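PDB 4PZD: 3-Hydroxyacyl-CoA dehydrogenase from Ralstonia eutropha H16, which catalyses the NAD+-dependent interconversion of (3S)-3-hydroxyacyl-CoA and 3-oxoacyl-CoA thioesters. Local coordinates for residues N28-D33 against D78-T83; I85-A90 against I113-T118; L150-R155 against I179-S184. One frame throughout, in Å; residues are numbered along the deposited sequence.

One mixed sheet ties together three contacts that follow one another along the chain. Contact 1 packs a loop against strand 28-32 near one edge of the sheet, contact 2 pairs two neighbouring strands in its middle, and contact 3 pairs the two at the far edge. Contacts 1 and 2 have centres about 12 Å apart and meet where Leu80 CD1 lies 4.1 Å from Val86 CG1; both touch NAD, on which Asp33 holds the adenosine ribose. Contacts 2 and 3 have centres about 14 Å apart and do not touch. Contact 3 stands apart from the cofactor, the side chain of Glu152 about 9 Å from it, but lies beside His140, predicted to matter for catalysis.

Contact 1: N28-D33 against D78-T83; sequences NVVMVD and DDLKAT. With NAD (nicotinamide-adenine-dinucleotide), chain J.
At Thr83, chi1 of 67° turns OG1 back to its own segment and sets CG2, beside the backbone N, against Val30. OG1 bonds to Leu80 O at 2.6 Å, approaching from outside the carbonyl plane, and CG2 presents a methyl 3.9 Å from Val30 CB. Val30 has its own CG1 anti to the backbone N (chi1 168°), which carries CG1 to a different part of the loop, 3.7 Å from Asp79 CB and 3.8 Å from Leu80 CD2. The valine and the aspartate cross at about a right angle, and the touch is made by the methylene of Asp79. Leu80 spans two successive residues on this face of the strand: its CD2 also reaches Val32 CG2, at 3.7 Å, which makes this one methyl the meeting point of both valines. Ala82 CB touches Val30 more loosely, at the edge.

This is the Rossmann-type NAD-binding domain, in which strand 28-32 is a neighbour of strand 5-9, the strand leading into the glycine-rich turn. Residues 78-83, which include a short 3-10 segment, cover the side of the strand carrying Val30 and Val32, while Val29 and Met31 point the other way and pack on Ile8. Just past the end of the strand, Asp33 grips the adenosine ribose with both oxygens: NAD O2B donates to OD1 at 2.6 Å and NAD O3B to OD2 at 2.7 Å. Ala11 N also donates to OD2, tying the carboxylate to the glycine-rich turn. The chemistry is thus split, with apolar methyls seating the strand and a carboxylate at its end, which would probably disfavour a phosphate on the same ribose, consistent with the use of NAD.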
loop_
_atom_site.group_PDB
_atom_site.type_symbol
_atom_site.label_atom_id
_atom_site.label_comp_id
_atom_site.label_asym_id
_atom_site.label_seq_id
_atom_site.Cartn_x
_atom_site.Cartn_y
_atom_site.Cartn_z
ATOM N N ASN A 28 -21.906 4.309 28.637
ATOM C CA ASN A 28 -22.817 5.453 28.665
ATOM C C ASN A 28 -22.200 6.622 27.922
ATOM O O ASN A 28 -21.137 7.115 28.307
ATOM C CB ASN A 28 -23.105 5.881 30.111
ATOM C CG ASN A 28 -23.481 4.710 31.015
ATOM O OD1 ASN A 28 -22.636 4.196 31.767
ATOM N ND2 ASN A 28 -24.752 4.283 30.949
ATOM N N VAL A 29 -22.849 7.059 26.849
ATOM C CA VAL A 29 -22.348 8.187 26.082
ATOM C C VAL A 29 -23.194 9.407 26.321
ATOM O O VAL A 29 -24.406 9.323 26.259
ATOM C CB VAL A 29 -22.390 7.944 24.568
ATOM C CG1 VAL A 29 -21.728 9.119 23.850
ATOM C CG2 VAL A 29 -21.721 6.631 24.197
ATOM N N VAL A 30 -22.540 10.535 26.563
ATOM C CA VAL A 30 -23.186 11.845 26.624
ATOM C C VAL A 30 -22.740 12.631 25.387
ATOM O O VAL A 30 -21.633 13.183 25.340
ATOM C CB VAL A 30 -22.817 12.599 27.927
ATOM C CG1 VAL A 30 -23.242 14.062 27.881
ATOM C CG2 VAL A 30 -23.447 11.913 29.122
ATOM N N MET A 31 -23.597 12.665 24.377
ATOM C CA MET A 31 -23.229 13.279 23.123
ATOM C C MET A 31 -23.764 14.695 23.052
ATOM O O MET A 31 -24.965 14.899 23.136
ATOM C CB MET A 31 -23.780 12.477 21.981
ATOM C CG MET A 31 -22.959 12.632 20.731
ATOM S SD MET A 31 -23.839 12.138 19.248
ATOM C CE MET A 31 -24.984 10.889 19.818
ATOM N N VAL A 32 -22.870 15.660 22.877
ATOM C CA VAL A 32 -23.227 17.075 22.891
ATOM C C VAL A 32 -23.029 17.710 21.494
ATOM O O VAL A 32 -21.986 17.525 20.871
ATOM C CB VAL A 32 -22.379 17.809 23.956
ATOM C CG1 VAL A 32 -22.726 19.286 24.022
ATOM C CG2 VAL A 32 -22.576 17.174 25.322
ATOM N N ASP A 33 -24.036 18.425 20.985
ATOM C CA ASP A 33 -23.861 19.279 19.786
ATOM C C ASP A 33 -24.482 20.660 20.050
ATOM O O ASP A 33 -24.744 20.996 21.213
ATOM C CB ASP A 33 -24.433 18.605 18.526
ATOM C CG ASP A 33 -23.612 18.892 17.279
ATOM O OD1 ASP A 33 -23.164 20.047 17.122
ATOM O OD2 ASP A 33 -23.417 17.978 16.453
ATOM N N ASP A 78 -22.636 21.362 30.363
ATOM C CA ASP A 78 -22.450 20.919 31.749
ATOM C C ASP A 78 -22.805 19.438 31.945
ATOM O O ASP A 78 -22.542 18.887 33.003
ATOM C CB ASP A 78 -23.282 21.774 32.722
ATOM C CG ASP A 78 -22.787 23.214 32.827
ATOM O OD1 ASP A 78 -21.649 23.423 33.294
ATOM O OD2 ASP A 78 -23.547 24.143 32.467
ATOM N N ASP A 79 -23.398 18.787 30.939
ATOM C CA ASP A 79 -23.737 17.358 31.049
ATOM C C ASP A 79 -22.494 16.504 31.139
ATOM O O ASP A 79 -22.555 15.359 31.556
ATOM C CB ASP A 79 -24.570 16.896 29.859
ATOM C CG ASP A 79 -25.886 17.611 29.776
ATOM O OD1 ASP A 79 -25.861 18.851 29.792
ATOM O OD2 ASP A 79 -26.940 16.956 29.688
ATOM N N LEU A 80 -21.372 17.090 30.740
ATOM C CA LEU A 80 -20.084 16.415 30.708
ATOM C C LEU A 80 -19.354 16.369 32.068
ATOM O O LEU A 80 -18.237 15.851 32.143
ATOM C CB LEU A 80 -19.181 17.087 29.662
ATOM C CG LEU A 80 -19.742 17.285 28.246
ATOM C CD1 LEU A 80 -18.822 18.187 27.441
ATOM C CD2 LEU A 80 -19.934 15.959 27.537
ATOM N N LYS A 81 -19.952 16.912 33.132
ATOM C CA LYS A 81 -19.501 16.585 34.493
ATOM C C LYS A 81 -19.897 15.131 34.815
ATOM O O LYS A 81 -19.253 14.471 35.620
ATOM C CB LYS A 81 -20.093 17.533 35.539
ATOM C CG LYS A 81 -19.704 19.000 35.392
ATOM C CD LYS A 81 -20.164 19.817 36.601
ATOM C CE LYS A 81 -20.411 21.287 36.259
ATOM N NZ LYS A 81 -19.143 22.054 36.175
ATOM N N ALA A 82 -20.944 14.636 34.152
ATOM C CA ALA A 82 -21.347 13.233 34.252
ATOM C C ALA A 82 -20.211 12.269 33.921
ATOM O O ALA A 82 -20.221 11.132 34.383
ATOM C CB ALA A 82 -22.539 12.948 33.322
ATOM N N THR A 83 -19.226 12.730 33.150
ATOM C CA THR A 83 -18.432 11.848 32.292
ATOM C C THR A 83 -17.016 11.542 32.780
ATOM O O THR A 83 -16.376 12.373 33.415
ATOM C CB THR A 83 -18.309 12.462 30.889
ATOM O OG1 THR A 83 -17.528 13.659 30.961
ATOM C CG2 THR A 83 -19.688 12.794 30.328
HETATM P PA NAD J . -19.497 16.181 10.152
HETATM O O1A NAD J . -19.617 17.253 9.096
HETATM O O2A NAD J . -20.092 14.818 9.872
HETATM O O5B NAD J . -20.166 16.771 11.497
HETATM C C5B NAD J . -19.496 17.705 12.351
HETATM C C4B NAD J . -20.304 17.879 13.634
HETATM O O4B NAD J . -19.564 18.659 14.590
HETATM C C3B NAD J . -21.645 18.584 13.366
HETATM O O3B NAD J . -22.781 17.811 13.819
HETATM C C2B NAD J . -21.501 19.918 14.091
HETATM O O2B NAD J . -22.742 20.446 14.595
HETATM C C1B NAD J . -20.476 19.603 15.188
HETATM N N9A NAD J . -19.892 20.868 15.758
HETATM C C8A NAD J . -19.330 21.917 15.098
HETATM N N7A NAD J . -18.960 22.888 15.985
HETATM C C5A NAD J . -19.289 22.476 17.226
HETATM C C6A NAD J . -19.179 23.009 18.623
HETATM N N6A NAD J . -18.613 24.231 18.860
HETATM N N1A NAD J . -19.659 22.238 19.651
HETATM C C2A NAD J . -20.224 21.026 19.421
HETATM N N3A NAD J . -20.344 20.492 18.177
HETATM C C4A NAD J . -19.908 21.150 17.068
HETATM O O3 NAD J . -17.935 16.052 10.561
HETATM P PN NAD J . -17.171 14.728 11.098
HETATM O O1N NAD J . -16.926 13.807 9.921
HETATM O O2N NAD J . -17.872 14.200 12.335
HETATM O O5D NAD J . -15.732 15.357 11.502
HETATM C C5D NAD J . -15.394 15.692 12.843
HETATM C C4D NAD J . -13.882 15.821 13.024
HETATM O O4D NAD J . -13.237 14.544 13.148
HETATM C C3D NAD J . -13.163 16.483 11.869
HETATM O O3D NAD J . -13.254 17.899 11.928
HETATM C C2D NAD J . -11.759 15.970 12.072
HETATM O O2D NAD J . -11.130 16.701 13.128
HETATM C C1D NAD J . -11.929 14.551 12.540
HETATM N N1N NAD J . -11.754 13.590 11.413
HETATM C C2N NAD J . -12.587 13.610 10.347
HETATM C C3N NAD J . -12.454 12.719 9.276
HETATM C C7N NAD J . -13.438 12.801 8.128
HETATM O O7N NAD J . -13.037 12.854 6.980
HETATM N N7N NAD J . -14.751 12.813 8.377
HETATM C C4N NAD J . -11.417 11.777 9.315
HETATM C C5N NAD J . -10.567 11.761 10.414
HETATM C C6N NAD J . -10.751 12.682 11.450
#

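Contact 2: I85-A90 against I113-T118; sequences IVIEAA and IIASNT. With NAD (nicotinamide-adenine-dinucleotide), chain J.
Glu88 OE1 is held by a salt bridge to Lys97 NZ and lies 2.5 Å from Ser116 OG on the neighbouring strand. The same NZ, on a residue predicted to bind NAD, also bonds to Asn117 O, and this one lysine draws the ends of both strands together. The other carboxylate oxygen, OE2, accepts two backbone N-H groups, from Ala90 and Thr91; Ala90 N, 2.6 Å from Glu88 OE2, meets it nearly along the C-O axis. The side chain gets there by leaving with CG anti to the backbone N (chi1 -178°) and bending sharply at chi2 (-86°). The two strands belong to a beta-alpha-beta unit of the Rossmann fold, joined through helix 94-107, and run parallel. Four backbone bonds form the ladder: Val86 N to Ile113 O, Ala115 N to Val86 O at 2.9 Å, Glu88 N to Ala115 O and Asn117 N to Glu88 O. At Ala115 O alone, the donor stands above the carbonyl plane.

At the start of the pair, Ile85 CD1 packs on Ile113 CG2 at 3.6 Å, while helix 161-173 covers both isoleucines. At the other end Ala90 CB sits over the face of the adenine, 3.4 Å from NAD C4A.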
loop_
_atom_site.group_PDB
_atom_site.type_symbol
_atom_site.label_atom_id
_atom_site.label_comp_id
_atom_site.label_asym_id
_atom_site.label_seq_id
_atom_site.Cartn_x
_atom_site.Cartn_y
_atom_site.Cartn_z
ATOM N N ILE A 85 -14.495 10.825 30.641
ATOM C CA ILE A 85 -13.596 11.315 29.611
ATOM C C ILE A 85 -14.424 11.950 28.492
ATOM O O ILE A 85 -15.486 11.438 28.131
ATOM C CB ILE A 85 -12.771 10.158 29.019
ATOM C CG1 ILE A 85 -11.842 10.662 27.916
ATOM C CG2 ILE A 85 -13.687 9.065 28.460
ATOM C CD1 ILE A 85 -11.025 9.557 27.281
ATOM N N VAL A 86 -13.927 13.050 27.940
ATOM C CA VAL A 86 -14.572 13.706 26.817
ATOM C C VAL A 86 -13.689 13.614 25.585
ATOM O O VAL A 86 -12.499 13.920 25.645
ATOM C CB VAL A 86 -14.819 15.203 27.090
ATOM C CG1 VAL A 86 -15.831 15.762 26.092
ATOM C CG2 VAL A 86 -15.282 15.425 28.529
ATOM N N ILE A 87 -14.294 13.223 24.471
ATOM C CA ILE A 87 -13.640 13.206 23.172
ATOM C C ILE A 87 -14.218 14.310 22.295
ATOM O O ILE A 87 -15.414 14.292 22.022
ATOM C CB ILE A 87 -13.907 11.874 22.441
ATOM C CG1 ILE A 87 -13.347 10.686 23.257
ATOM C CG2 ILE A 87 -13.359 11.935 21.010
ATOM C CD1 ILE A 87 -13.593 9.337 22.622
ATOM N N GLU A 88 -13.365 15.242 21.850
ATOM C CA GLU A 88 -13.758 16.282 20.911
ATOM C C GLU A 88 -13.722 15.692 19.535
ATOM O O GLU A 88 -12.802 14.970 19.199
ATOM C CB GLU A 88 -12.825 17.496 20.987
ATOM C CG GLU A 88 -13.199 18.655 20.051
ATOM C CD GLU A 88 -12.616 18.491 18.659
ATOM O OE1 GLU A 88 -11.376 18.513 18.544
ATOM O OE2 GLU A 88 -13.378 18.329 17.683
ATOM N N ALA A 89 -14.718 16.032 18.727
ATOM C CA ALA A 89 -14.914 15.390 17.444
ATOM C C ALA A 89 -15.827 16.235 16.556
ATOM O O ALA A 89 -16.673 15.735 15.802
ATOM C CB ALA A 89 -15.498 13.999 17.671
ATOM N N ALA A 90 -15.615 17.536 16.635
ATOM C CA ALA A 90 -16.506 18.514 16.036
ATOM C C ALA A 90 -15.908 19.195 14.815
ATOM O O ALA A 90 -16.669 19.586 13.911
ATOM C CB ALA A 90 -16.871 19.557 17.072
ATOM N N ILE A 113 -10.070 12.956 31.581
ATOM C CA ILE A 113 -9.228 12.959 30.407
ATOM C C ILE A 113 -9.949 13.663 29.285
ATOM O O ILE A 113 -11.141 13.427 29.060
ATOM C CB ILE A 113 -8.893 11.531 29.955
ATOM C CG1 ILE A 113 -7.930 10.877 30.966
ATOM C CG2 ILE A 113 -8.309 11.564 28.543
ATOM C CD1 ILE A 113 -7.669 9.402 30.741
ATOM N N ILE A 114 -9.208 14.512 28.586
ATOM C CA ILE A 114 -9.695 15.156 27.390
ATOM C C ILE A 114 -8.923 14.670 26.136
ATOM O O ILE A 114 -7.686 14.744 26.063
ATOM C CB ILE A 114 -9.570 16.682 27.534
ATOM C CG1 ILE A 114 -10.225 17.132 28.844
ATOM C CG2 ILE A 114 -10.167 17.371 26.315
ATOM C CD1 ILE A 114 -10.124 18.624 29.107
ATOM N N ALA A 115 -9.663 14.161 25.158
ATOM C CA ALA A 115 -9.083 13.710 23.913
ATOM C C ALA A 115 -9.595 14.588 22.795
ATOM O O ALA A 115 -10.547 15.351 22.973
ATOM C CB ALA A 115 -9.453 12.264 23.643
ATOM N N SER A 116 -8.932 14.478 21.649
ATOM C CA SER A 116 -9.326 15.171 20.427
ATOM C C SER A 116 -9.060 14.274 19.241
ATOM O O SER A 116 -7.946 13.810 19.045
ATOM C CB SER A 116 -8.560 16.493 20.269
ATOM O OG SER A 116 -9.330 17.471 19.586
ATOM N N ASN A 117 -10.108 13.993 18.489
ATOM C CA ASN A 117 -9.983 13.328 17.212
ATOM C C ASN A 117 -9.437 14.335 16.182
ATOM O O ASN A 117 -9.877 15.487 16.121
ATOM C CB ASN A 117 -11.354 12.825 16.776
ATOM C CG ASN A 117 -11.290 11.898 15.595
ATOM O OD1 ASN A 117 -11.683 12.245 14.488
ATOM N ND2 ASN A 117 -10.823 10.699 15.829
ATOM N N THR A 118 -8.486 13.891 15.374
ATOM C CA THR A 118 -7.834 14.752 14.404
ATOM C C THR A 118 -6.912 13.887 13.532
ATOM O O THR A 118 -6.299 12.930 14.019
ATOM C CB THR A 118 -7.024 15.888 15.090
ATOM O OG1 THR A 118 -6.474 16.774 14.102
ATOM C CG2 THR A 118 -5.899 15.336 15.964
HETATM P PA NAD J . -19.497 16.181 10.152
HETATM O O1A NAD J . -19.617 17.253 9.096
HETATM O O2A NAD J . -20.092 14.818 9.872
HETATM O O5B NAD J . -20.166 16.771 11.497
HETATM C C5B NAD J . -19.496 17.705 12.351
HETATM C C4B NAD J . -20.304 17.879 13.634
HETATM O O4B NAD J . -19.564 18.659 14.590
HETATM C C3B NAD J . -21.645 18.584 13.366
HETATM O O3B NAD J . -22.781 17.811 13.819
HETATM C C2B NAD J . -21.501 19.918 14.091
HETATM O O2B NAD J . -22.742 20.446 14.595
HETATM C C1B NAD J . -20.476 19.603 15.188
HETATM N N9A NAD J . -19.892 20.868 15.758
HETATM C C8A NAD J . -19.330 21.917 15.098
HETATM N N7A NAD J . -18.960 22.888 15.985
HETATM C C5A NAD J . -19.289 22.476 17.226
HETATM C C6A NAD J . -19.179 23.009 18.623
HETATM N N6A NAD J . -18.613 24.231 18.860
HETATM N N1A NAD J . -19.659 22.238 19.651
HETATM C C2A NAD J . -20.224 21.026 19.421
HETATM N N3A NAD J . -20.344 20.492 18.177
HETATM C C4A NAD J . -19.908 21.150 17.068
HETATM O O3 NAD J . -17.935 16.052 10.561
HETATM P PN NAD J . -17.171 14.728 11.098
HETATM O O1N NAD J . -16.926 13.807 9.921
HETATM O O2N NAD J . -17.872 14.200 12.335
HETATM O O5D NAD J . -15.732 15.357 11.502
HETATM C C5D NAD J . -15.394 15.692 12.843
HETATM C C4D NAD J . -13.882 15.821 13.024
HETATM O O4D NAD J . -13.237 14.544 13.148
HETATM C C3D NAD J . -13.163 16.483 11.869
HETATM O O3D NAD J . -13.254 17.899 11.928
HETATM C C2D NAD J . -11.759 15.970 12.072
HETATM O O2D NAD J . -11.130 16.701 13.128
HETATM C C1D NAD J . -11.929 14.551 12.540
HETATM N N1N NAD J . -11.754 13.590 11.413
HETATM C C2N NAD J . -12.587 13.610 10.347
HETATM C C3N NAD J . -12.454 12.719 9.276
HETATM C C7N NAD J . -13.438 12.801 8.128
HETATM O O7N NAD J . -13.037 12.854 6.980
HETATM N N7N NAD J . -14.751 12.813 8.377
HETATM C C4N NAD J . -11.417 11.777 9.315
HETATM C C5N NAD J . -10.567 11.761 10.414
HETATM C C6N NAD J . -10.751 12.682 11.450
#

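Contact 3: L150-R155 against I179-S184; sequences LVELIR and ITVKNS
Ile179 and Val151 open a parallel ladder that closes a beta-alpha-beta unit: strand 150-155 runs into helix 161-173, and strand 177-182 returns beside it at the edge of the sheet. Five backbone bonds hold the pair. Ile179 N donates to Val151 O at 2.8 Å and Leu153 N to Ile179 O at 2.7 Å; Val181 N to Leu153 O, Arg155 N to Val181 O and Asn183 N to Arg155 O continue the ladder, the last of them carrying the register past the end of the second strand. Alpha hydrogens reinforce it, Thr180 CA lying 3.4 Å from Leu153 O and Ile154 CA 3.3 Å from Val181 O.

Side-chain packing falls on both faces of the pair. Leu150 CD2 meets Ile179 CG1 at 4.3 Å, and Ile154 sits against Val181 on the same face as Glu152. Leu153 and Thr180 share the other face, toward helix 161-173, where CB and CD1 of the leucine pass Thr180 OG1 in van der Waals contact.

The polar side-chain ends find their partners outside the two strands. Glu152 OE2 accepts from Val188 N and Val189 N, two successive amides where the chain enters helix 189-205, which pin the carboxylate; its side chain lies about 3 Å from that of His140, consistent with the histidine-glutamate pair known in this enzyme family. Arg155 NH1 forms a salt bridge with Asp161, and NH2 bonds to Thr159 O. Asn183 uses OD1 for Ile123 N and ND2 for Ser122 OG. The second subunit also touches the pair: Ile179 packs on Glu213 of that chain, Leu150 on its Leu220, and the Lys182 backbone is hydrogen-bonded to it.

Ile154 CG2 lies anti to its backbone N, which takes it to 3.5 Å from Asn183 CA.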
loop_
_atom_site.group_PDB
_atom_site.type_symbol
_atom_site.label_atom_id
_atom_site.label_comp_id
_atom_site.label_asym_id
_atom_site.label_seq_id
_atom_site.Cartn_x
_atom_site.Cartn_y
_atom_site.Cartn_z
ATOM N N LEU A 150 -9.462 -0.097 14.234
ATOM C CA LEU A 150 -8.288 0.539 14.832
ATOM C C LEU A 150 -8.426 2.015 15.053
ATOM O O LEU A 150 -9.254 2.694 14.423
ATOM C CB LEU A 150 -7.006 0.254 14.042
ATOM C CG LEU A 150 -6.712 0.863 12.663
ATOM C CD1 LEU A 150 -7.957 1.408 11.947
ATOM C CD2 LEU A 150 -5.594 1.894 12.763
ATOM N N VAL A 151 -7.608 2.471 15.994
ATOM C CA VAL A 151 -7.499 3.853 16.401
ATOM C C VAL A 151 -6.022 4.196 16.507
ATOM O O VAL A 151 -5.222 3.372 16.983
ATOM C CB VAL A 151 -8.038 4.052 17.815
ATOM C CG1 VAL A 151 -8.317 5.522 18.059
ATOM C CG2 VAL A 151 -9.292 3.237 18.020
ATOM N N GLU A 152 -5.647 5.403 16.100
ATOM C CA GLU A 152 -4.317 5.860 16.390
ATOM C C GLU A 152 -4.473 6.630 17.670
ATOM O O GLU A 152 -5.379 7.443 17.794
ATOM C CB GLU A 152 -3.707 6.703 15.264
ATOM C CG GLU A 152 -3.279 5.909 14.029
ATOM C CD GLU A 152 -2.596 6.760 12.943
ATOM O OE1 GLU A 152 -3.185 7.733 12.391
ATOM O OE2 GLU A 152 -1.441 6.421 12.609
ATOM N N LEU A 153 -3.611 6.307 18.631
ATOM C CA LEU A 153 -3.540 6.966 19.911
ATOM C C LEU A 153 -2.288 7.771 19.872
ATOM O O LEU A 153 -1.224 7.208 19.795
ATOM C CB LEU A 153 -3.403 5.947 21.035
ATOM C CG LEU A 153 -4.543 4.947 21.243
ATOM C CD1 LEU A 153 -4.209 4.023 22.417
ATOM C CD2 LEU A 153 -5.865 5.672 21.459
ATOM N N ILE A 154 -2.414 9.082 19.964
ATOM C CA ILE A 154 -1.309 9.965 19.720
ATOM C C ILE A 154 -0.978 10.739 20.983
ATOM O O ILE A 154 -1.773 11.560 21.457
ATOM C CB ILE A 154 -1.637 10.962 18.614
ATOM C CG1 ILE A 154 -2.043 10.216 17.330
ATOM C CG2 ILE A 154 -0.447 11.908 18.382
ATOM C CD1 ILE A 154 -3.453 10.510 16.849
ATOM N N ARG A 155 0.220 10.509 21.506
ATOM C CA ARG A 155 0.645 11.168 22.712
ATOM C C ARG A 155 1.227 12.479 22.329
ATOM O O ARG A 155 2.096 12.554 21.480
ATOM C CB ARG A 155 1.707 10.343 23.416
ATOM C CG ARG A 155 1.176 8.993 23.862
ATOM C CD ARG A 155 2.207 8.168 24.630
ATOM N NE ARG A 155 2.699 8.829 25.849
ATOM C CZ ARG A 155 3.118 8.187 26.931
ATOM N NH1 ARG A 155 3.084 6.857 27.009
ATOM N NH2 ARG A 155 3.539 8.889 27.964
ATOM N N ILE A 179 -3.193 1.861 18.169
ATOM C CA ILE A 179 -1.836 2.031 17.678
ATOM C C ILE A 179 -1.296 3.232 18.415
ATOM O O ILE A 179 -1.918 4.279 18.345
ATOM C CB ILE A 179 -1.882 2.357 16.156
ATOM C CG1 ILE A 179 -2.298 1.129 15.356
ATOM C CG2 ILE A 179 -0.560 2.896 15.622
ATOM C CD1 ILE A 179 -1.571 -0.130 15.774
ATOM N N THR A 180 -0.167 3.112 19.123
ATOM C CA THR A 180 0.438 4.290 19.817
ATOM C C THR A 180 1.506 5.018 18.980
ATOM O O THR A 180 2.358 4.409 18.327
ATOM C CB THR A 180 0.905 3.950 21.254
ATOM O OG1 THR A 180 -0.211 4.089 22.146
ATOM C CG2 THR A 180 2.012 4.882 21.762
ATOM N N VAL A 181 1.421 6.343 18.966
ATOM C CA VAL A 181 2.252 7.135 18.062
ATOM C C VAL A 181 2.656 8.394 18.761
ATOM O O VAL A 181 1.800 9.049 19.359
ATOM C CB VAL A 181 1.484 7.547 16.796
ATOM C CG1 VAL A 181 2.432 8.097 15.770
ATOM C CG2 VAL A 181 0.758 6.355 16.208
ATOM N N LYS A 182 3.938 8.744 18.693
ATOM C CA LYS A 182 4.355 10.053 19.213
ATOM C C LYS A 182 3.857 11.120 18.264
ATOM O O LYS A 182 4.068 11.013 17.081
ATOM C CB LYS A 182 5.871 10.178 19.311
ATOM C CG LYS A 182 6.500 9.197 20.267
ATOM C CD LYS A 182 7.891 9.655 20.637
ATOM C CE LYS A 182 8.667 8.513 21.298
ATOM N NZ LYS A 182 9.916 8.992 21.971
ATOM N N ASN A 183 3.223 12.165 18.779
ATOM C CA ASN A 183 2.782 13.266 17.920
ATOM C C ASN A 183 3.835 13.629 16.831
ATOM O O ASN A 183 4.993 13.876 17.153
ATOM C CB ASN A 183 2.431 14.460 18.779
ATOM C CG ASN A 183 1.758 15.552 17.989
ATOM O OD1 ASN A 183 0.752 15.323 17.325
ATOM N ND2 ASN A 183 2.315 16.763 18.053
ATOM N N SER A 184 3.424 13.605 15.554
ATOM C CA SER A 184 4.325 13.773 14.381
ATOM C C SER A 184 3.459 13.943 13.122
ATOM O O SER A 184 2.479 13.229 12.926
ATOM C CB SER A 184 5.228 12.540 14.194
ATOM O OG SER A 184 5.853 12.452 12.894
#